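Oligoribonuclease (Colwellia psychrerythraea, PDB 6A4D) hydrolyses small RNAs, probably as an exonuclease that trims very short oligoribonucleotides down to mononucleotides. Local coordinates at residues Glu150-Glu153 / Ser154-Lys157; Asp165-Lys168 / Glu169-Glu173. The protein carries 1 engineered substitution. All blocks are in the same frame, centred on the assembly; numbering follows the deposited sequence.

How the interactions relate
Interaction 1 and interaction 2 follow one another along the chain, the first in the loop that leaves helix 137-147 and the second on helix 163-180, with their centres about 13 Å apart. They meet directly where Val155 CG1 of interaction 1 lies 3.6 Å from Glu173 CG of interaction 2, and Val156 O stands 4.2 Å from Glu169 CG. Both also reach the nitro group of one bound pNP-TMP molecule. Segment 154-157 faces nitro oxygen OBD, with Val156 O 3.5 Å from it, whereas Glu173 OE1 of segment 169-173 approaches the other oxygen, OBC, at 3.1 Å. Loop and helix thus line one end of a shared ligand pocket.

Interaction 1 (Glu150-Glu153 / Ser154-Lys157); sequences EVLE and SVVK. With 9RC (5'-O-[(S)-hydroxy(4-nitrophenoxy)phosphoryl]thymidine), chain C.
With chi1 at 174°, Val155 swings CG2 back beside its own backbone N, over Leu152, and sends CG1 toward the bound nitrophenyl ligand. The backbone that carries it is a run of overlapping beta turns, helical in its torsions, in the loop joining helix 137-147 to helix 163-180 of this exonuclease of the RNase H clan. Ser154 N closes one turn on Val151 O at 3.0 Å; the bond is bent, 143° at the hydrogen, and the N-H comes from above the carbonyl plane. The next turn is fastened less firmly, by a weak bond from Val155 N to Leu152 O.

The side chains reinforce the turns unequally. Val155 CG2 comes only loosely to Leu152 CD2, 4.5 Å away, while Val155 CB lies 3.5 Å from Leu152 O. Ser154 keeps OG on the side of its own backbone N (chi1 -58°), from where one water links OG to Glu150 O; the water donates to that carbonyl and ties Glu150, where the turns begin, to the side chain of Ser154. Val151 is buried against Tyr177 and Leu180 of helix 163-180, and Leu152 leans on Lys141, Ala144 and Lys145 of helix 137-147, so the turns are clasped by both helices.

Beyond Val155 the chain extends along the ligand pocket. Lys157 bends at chi3 and chi4, and its poorly ordered amine bonds to a nitro oxygen of another pNP-TMP molecule. At the nearer ligand, Lys157 CG lies 3.7 Å from nitro oxygen OBD, and Val155 CG1 is 4.0 Å from that same oxygen.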
loop_
_atom_site.group_PDB
_atom_site.type_symbol
_atom_site.label_atom_id
_atom_site.label_comp_id
_atom_site.label_asym_id
_atom_site.label_seq_id
_atom_site.Cartn_x
_atom_site.Cartn_y
_atom_site.Cartn_z
ATOM N N GLU A 150 3.390 -6.832 -22.575
ATOM C CA GLU A 150 2.339 -6.817 -23.570
ATOM C C GLU A 150 0.910 -6.874 -23.086
ATOM O O GLU A 150 0.009 -6.407 -23.784
ATOM C CB GLU A 150 2.540 -7.930 -24.575
ATOM C CG GLU A 150 2.068 -7.431 -25.934
ATOM C CD GLU A 150 2.780 -8.080 -27.115
ATOM O OE1 GLU A 150 2.183 -8.012 -28.224
ATOM O OE2 GLU A 150 3.884 -8.645 -26.909
ATOM N N VAL A 151 0.690 -7.435 -21.895
ATOM C CA VAL A 151 -0.619 -7.375 -21.286
ATOM C C VAL A 151 -1.099 -5.919 -21.167
ATOM O O VAL A 151 -2.275 -5.683 -21.218
ATOM C CB VAL A 151 -0.589 -8.043 -19.891
ATOM C CG1 VAL A 151 -1.821 -7.725 -19.077
ATOM C CG2 VAL A 151 -0.425 -9.549 -20.027
ATOM N N LEU A 152 -0.201 -4.955 -21.003
ATOM C CA LEU A 152 -0.609 -3.586 -20.743
ATOM C C LEU A 152 -1.354 -2.935 -21.908
ATOM O O LEU A 152 -2.066 -1.926 -21.710
ATOM C CB LEU A 152 0.630 -2.766 -20.372
ATOM C CG LEU A 152 1.391 -3.178 -19.101
ATOM C CD1 LEU A 152 2.553 -2.253 -18.869
ATOM C CD2 LEU A 152 0.485 -3.075 -17.886
ATOM N N GLU A 153 -1.214 -3.507 -23.110
ATOM C CA GLU A 153 -1.956 -3.016 -24.276
ATOM C C GLU A 153 -3.419 -3.216 -24.128
ATOM O O GLU A 153 -4.214 -2.476 -24.710
ATOM C CB GLU A 153 -1.602 -3.769 -25.563
ATOM C CG GLU A 153 -0.255 -3.488 -26.135
ATOM C CD GLU A 153 -0.147 -3.966 -27.582
ATOM O OE1 GLU A 153 -0.950 -3.552 -28.460
ATOM O OE2 GLU A 153 0.781 -4.752 -27.849
ATOM N N SER A 154 -3.778 -4.274 -23.423
ATOM C CA SER A 154 -5.166 -4.583 -23.164
ATOM C C SER A 154 -5.770 -3.802 -22.052
ATOM O O SER A 154 -6.992 -3.743 -21.970
ATOM C CB SER A 154 -5.347 -6.080 -22.924
ATOM O OG SER A 154 -4.876 -6.722 -24.067
ATOM N N VAL A 155 -4.957 -3.217 -21.185
ATOM C CA VAL A 155 -5.475 -2.296 -20.117
ATOM C C VAL A 155 -5.905 -1.014 -20.762
ATOM O O VAL A 155 -5.166 -0.474 -21.564
ATOM C CB VAL A 155 -4.375 -1.998 -19.091
ATOM C CG1 VAL A 155 -4.778 -0.963 -18.049
ATOM C CG2 VAL A 155 -3.962 -3.283 -18.422
ATOM N N VAL A 156 -7.103 -0.543 -20.399
ATOM C CA VAL A 156 -7.727 0.687 -20.875
ATOM C C VAL A 156 -7.554 1.827 -19.874
ATOM O O VAL A 156 -8.035 1.765 -18.729
ATOM C CB VAL A 156 -9.257 0.486 -21.084
ATOM C CG1 VAL A 156 -9.935 1.764 -21.615
ATOM C CG2 VAL A 156 -9.513 -0.684 -22.038
ATOM N N LYS A 157 -6.951 2.911 -20.338
ATOM C CA LYS A 157 -6.608 4.031 -19.470
ATOM C C LYS A 157 -7.716 5.085 -19.316
ATOM O O LYS A 157 -8.277 5.184 -18.247
ATOM C CB LYS A 157 -5.293 4.668 -19.916
ATOM C CG LYS A 157 -4.120 4.301 -19.026
ATOM C CD LYS A 157 -2.824 4.878 -19.573
ATOM C CE LYS A 157 -2.667 6.359 -19.273
ATOM N NZ LYS A 157 -2.056 6.567 -17.931
HETATM O OAJ 9RC C . 0.739 9.171 -4.673
HETATM C CAE 9RC C . 1.221 9.660 -5.697
HETATM N NAI 9RC C . 2.461 10.275 -5.635
HETATM C CAL 9RC C . 3.033 10.831 -6.787
HETATM O OAS 9RC C . 4.139 11.371 -6.677
HETATM C CAT 9RC C . 2.358 10.750 -8.015
HETATM C CAU 9RC C . 2.904 11.280 -9.196
HETATM C CAF 9RC C . 1.116 10.141 -8.043
HETATM N NAB 9RC C . 0.564 9.597 -6.863
HETATM C CAA 9RC C . -0.754 8.958 -6.848
HETATM O OAC 9RC C . -0.732 7.713 -7.496
HETATM C CAD 9RC C . -1.731 9.781 -7.648
HETATM C CAH 9RC C . -2.842 8.820 -7.792
HETATM O OAK 9RC C . -3.697 9.012 -6.697
HETATM C CAG 9RC C . -2.136 7.476 -7.707
HETATM C CAR 9RC C . -2.235 6.820 -9.044
HETATM O OAQ 9RC C . -1.411 5.667 -8.969
HETATM P PAP 9RC C . -1.258 4.759 -10.251
HETATM O OAO 9RC C . -0.481 3.465 -9.708
HETATM O OAN 9RC C . -0.318 5.470 -11.147
HETATM O OAM 9RC C . -2.760 4.655 -10.675
HETATM C CAV 9RC C . -3.572 4.120 -11.668
HETATM C CAW 9RC C . -5.001 4.293 -11.566
HETATM C CAY 9RC C . -5.894 3.711 -12.537
HETATM C CBA 9RC C . -5.373 2.970 -13.643
HETATM N NBB 9RC C . -6.093 2.348 -14.652
HETATM O OBD 9RC C . -5.667 2.446 -16.222
HETATM O OBC 9RC C . -7.125 1.506 -14.300
HETATM C CAZ 9RC C . -3.981 2.844 -13.698
HETATM C CAX 9RC C . -3.074 3.383 -12.756
HETATM O O HOH W 1 -2.382 -7.529 -24.531
#

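Interaction 2 (Asp165-Lys168 / Glu169-Glu173); sequences DAIK and ESIAE. Engineered in segment 165-168: Ala166 (natural residue Asp). With 9RC (5'-O-[(S)-hydroxy(4-nitrophenoxy)phosphoryl]thymidine), chain C.
Glu169 sets CB against the carbonyls of Asp165 and Ala166, and its chain then runs outward from helix 163-180, passing Asp165 O. Its CB is tightly placed, 3.1 Å from Ala166 O and about as near to Asp165 O. CG follows at 3.6 Å from Asp165 O, placed by a chi1 of -103°, well off a staggered value. Past CG the chain is extended, and the carboxylate divides its two oxygens: OE1 is hydrogen-bonded to Thr158 OG1, while OE2 comes to 3.8 Å from the nitro nitrogen NBB of the bound pNP-TMP. Cutting Glu169 back to alanine is likely to leave Thr158 OG1 without its carboxylate partner and open a gap beside the nitro group.

Underneath, the backbone makes regular helical bonds. Glu169 N bonds to Asp165 O and Ile171 N to Ile167 O, the latter nearly straight, 168° at the hydrogen. Ala166, an engineered replacement of the natural aspartate, accepts from Ser170 N through its carbonyl; Ser170 OG bonds to Asn110 OD1.

On the buried side, Ile167 CG2 packs on Ile171 CD1 at 4.0 Å, both isoleucines also lying against Trp13 of strand 11-18. One turn beyond Glu169, Glu173 brings OE1 to 3.2 Å from NBB. That oxygen takes its hydrogen bond from Asn110 ND2, while OE2 is fixed by a salt bridge to Lys141 and a hydrogen bond with Tyr177 OH, which together hold the carboxylate's rotation. The result is an amphipathic helix of the RNase H-like exonuclease fold, one face laid on the central sheet and another forming a wall of the ligand pocket.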
loop_
_atom_site.group_PDB
_atom_site.type_symbol
_atom_site.label_atom_id
_atom_site.label_comp_id
_atom_site.label_asym_id
_atom_site.label_seq_id
_atom_site.Cartn_x
_atom_site.Cartn_y
_atom_site.Cartn_z
ATOM N N ASP A 165 -15.663 6.425 -11.796
ATOM C CA ASP A 165 -15.101 5.919 -13.034
ATOM C C ASP A 165 -13.623 5.634 -12.886
ATOM O O ASP A 165 -13.115 4.811 -13.596
ATOM C CB ASP A 165 -15.355 6.873 -14.216
ATOM C CG ASP A 165 -16.701 6.625 -14.875
ATOM O OD1 ASP A 165 -16.784 5.801 -15.813
ATOM O OD2 ASP A 165 -17.690 7.236 -14.449
ATOM N N ALA A 166 -12.918 6.335 -12.007
ATOM C CA ALA A 166 -11.593 5.893 -11.656
ATOM C C ALA A 166 -11.635 4.442 -11.062
ATOM O O ALA A 166 -10.833 3.617 -11.451
ATOM C CB ALA A 166 -10.949 6.875 -10.710
ATOM N N ILE A 167 -12.595 4.148 -10.174
ATOM C CA ILE A 167 -12.740 2.851 -9.525
ATOM C C ILE A 167 -13.075 1.775 -10.540
ATOM O O ILE A 167 -12.517 0.687 -10.464
ATOM C CB ILE A 167 -13.878 2.808 -8.470
ATOM C CG1 ILE A 167 -13.595 3.748 -7.297
ATOM C CG2 ILE A 167 -14.068 1.391 -7.917
ATOM C CD1 ILE A 167 -14.798 3.997 -6.399
ATOM N N LYS A 168 -14.008 2.059 -11.461
ATOM C CA LYS A 168 -14.433 1.070 -12.454
ATOM C C LYS A 168 -13.289 0.773 -13.355
ATOM O O LYS A 168 -13.090 -0.389 -13.759
ATOM C CB LYS A 168 -15.599 1.556 -13.270
ATOM C CG LYS A 168 -16.880 1.684 -12.456
ATOM C CD LYS A 168 -17.779 2.774 -13.032
ATOM C CE LYS A 168 -19.228 2.605 -12.610
ATOM N NZ LYS A 168 -19.985 3.788 -13.075
ATOM N N GLU A 169 -12.513 1.807 -13.645
ATOM C CA GLU A 169 -11.228 1.631 -14.302
ATOM C C GLU A 169 -10.181 0.655 -13.658
ATOM O O GLU A 169 -9.490 -0.054 -14.352
ATOM C CB GLU A 169 -10.575 3.006 -14.511
ATOM C CG GLU A 169 -10.666 3.523 -15.936
ATOM C CD GLU A 169 -9.926 4.833 -16.115
ATOM O OE1 GLU A 169 -10.597 5.795 -16.554
ATOM O OE2 GLU A 169 -8.691 4.887 -15.807
ATOM N N SER A 170 -10.022 0.714 -12.349
ATOM C CA SER A 170 -9.119 -0.162 -11.614
ATOM C C SER A 170 -9.615 -1.598 -11.692
ATOM O O SER A 170 -8.822 -2.503 -11.912
ATOM C CB SER A 170 -9.035 0.237 -10.115
ATOM O OG SER A 170 -8.879 1.641 -9.963
ATOM N N ILE A 171 -10.910 -1.772 -11.485
ATOM C CA ILE A 171 -11.585 -3.094 -11.515
ATOM C C ILE A 171 -11.353 -3.696 -12.862
ATOM O O ILE A 171 -10.923 -4.870 -12.983
ATOM C CB ILE A 171 -13.090 -2.934 -11.251
ATOM C CG1 ILE A 171 -13.295 -2.452 -9.796
ATOM C CG2 ILE A 171 -13.896 -4.244 -11.444
ATOM C CD1 ILE A 171 -14.733 -2.253 -9.408
ATOM N N ALA A 172 -11.568 -2.864 -13.879
ATOM C CA ALA A 172 -11.408 -3.343 -15.231
ATOM C C ALA A 172 -9.973 -3.709 -15.476
ATOM O O ALA A 172 -9.725 -4.702 -16.126
ATOM C CB ALA A 172 -11.918 -2.320 -16.246
ATOM N N GLU A 173 -9.027 -2.931 -14.961
ATOM C CA GLU A 173 -7.620 -3.254 -15.149
ATOM C C GLU A 173 -7.269 -4.641 -14.558
ATOM O O GLU A 173 -6.556 -5.402 -15.154
ATOM C CB GLU A 173 -6.701 -2.181 -14.561
ATOM C CG GLU A 173 -5.200 -2.432 -14.788
ATOM C CD GLU A 173 -4.313 -1.391 -14.074
ATOM O OE1 GLU A 173 -4.862 -0.397 -13.535
ATOM O OE2 GLU A 173 -3.062 -1.583 -14.028
HETATM O OAJ 9RC C . 0.739 9.171 -4.673
HETATM C CAE 9RC C . 1.221 9.660 -5.697
HETATM N NAI 9RC C . 2.461 10.275 -5.635
HETATM C CAL 9RC C . 3.033 10.831 -6.787
HETATM O OAS 9RC C . 4.139 11.371 -6.677
HETATM C CAT 9RC C . 2.358 10.750 -8.015
HETATM C CAU 9RC C . 2.904 11.280 -9.196
HETATM C CAF 9RC C . 1.116 10.141 -8.043
HETATM N NAB 9RC C . 0.564 9.597 -6.863
HETATM C CAA 9RC C . -0.754 8.958 -6.848
HETATM O OAC 9RC C . -0.732 7.713 -7.496
HETATM C CAD 9RC C . -1.731 9.781 -7.648
HETATM C CAH 9RC C . -2.842 8.820 -7.792
HETATM O OAK 9RC C . -3.697 9.012 -6.697
HETATM C CAG 9RC C . -2.136 7.476 -7.707
HETATM C CAR 9RC C . -2.235 6.820 -9.044
HETATM O OAQ 9RC C . -1.411 5.667 -8.969
HETATM P PAP 9RC C . -1.258 4.759 -10.251
HETATM O OAO 9RC C . -0.481 3.465 -9.708
HETATM O OAN 9RC C . -0.318 5.470 -11.147
HETATM O OAM 9RC C . -2.760 4.655 -10.675
HETATM C CAV 9RC C . -3.572 4.120 -11.668
HETATM C CAW 9RC C . -5.001 4.293 -11.566
HETATM C CAY 9RC C . -5.894 3.711 -12.537
HETATM C CBA 9RC C . -5.373 2.970 -13.643
HETATM N NBB 9RC C . -6.093 2.348 -14.652
HETATM O OBD 9RC C . -5.667 2.446 -16.222
HETATM O OBC 9RC C . -7.125 1.506 -14.300
HETATM C CAZ 9RC C . -3.981 2.844 -13.698
HETATM C CAX 9RC C . -3.074 3.383 -12.756
#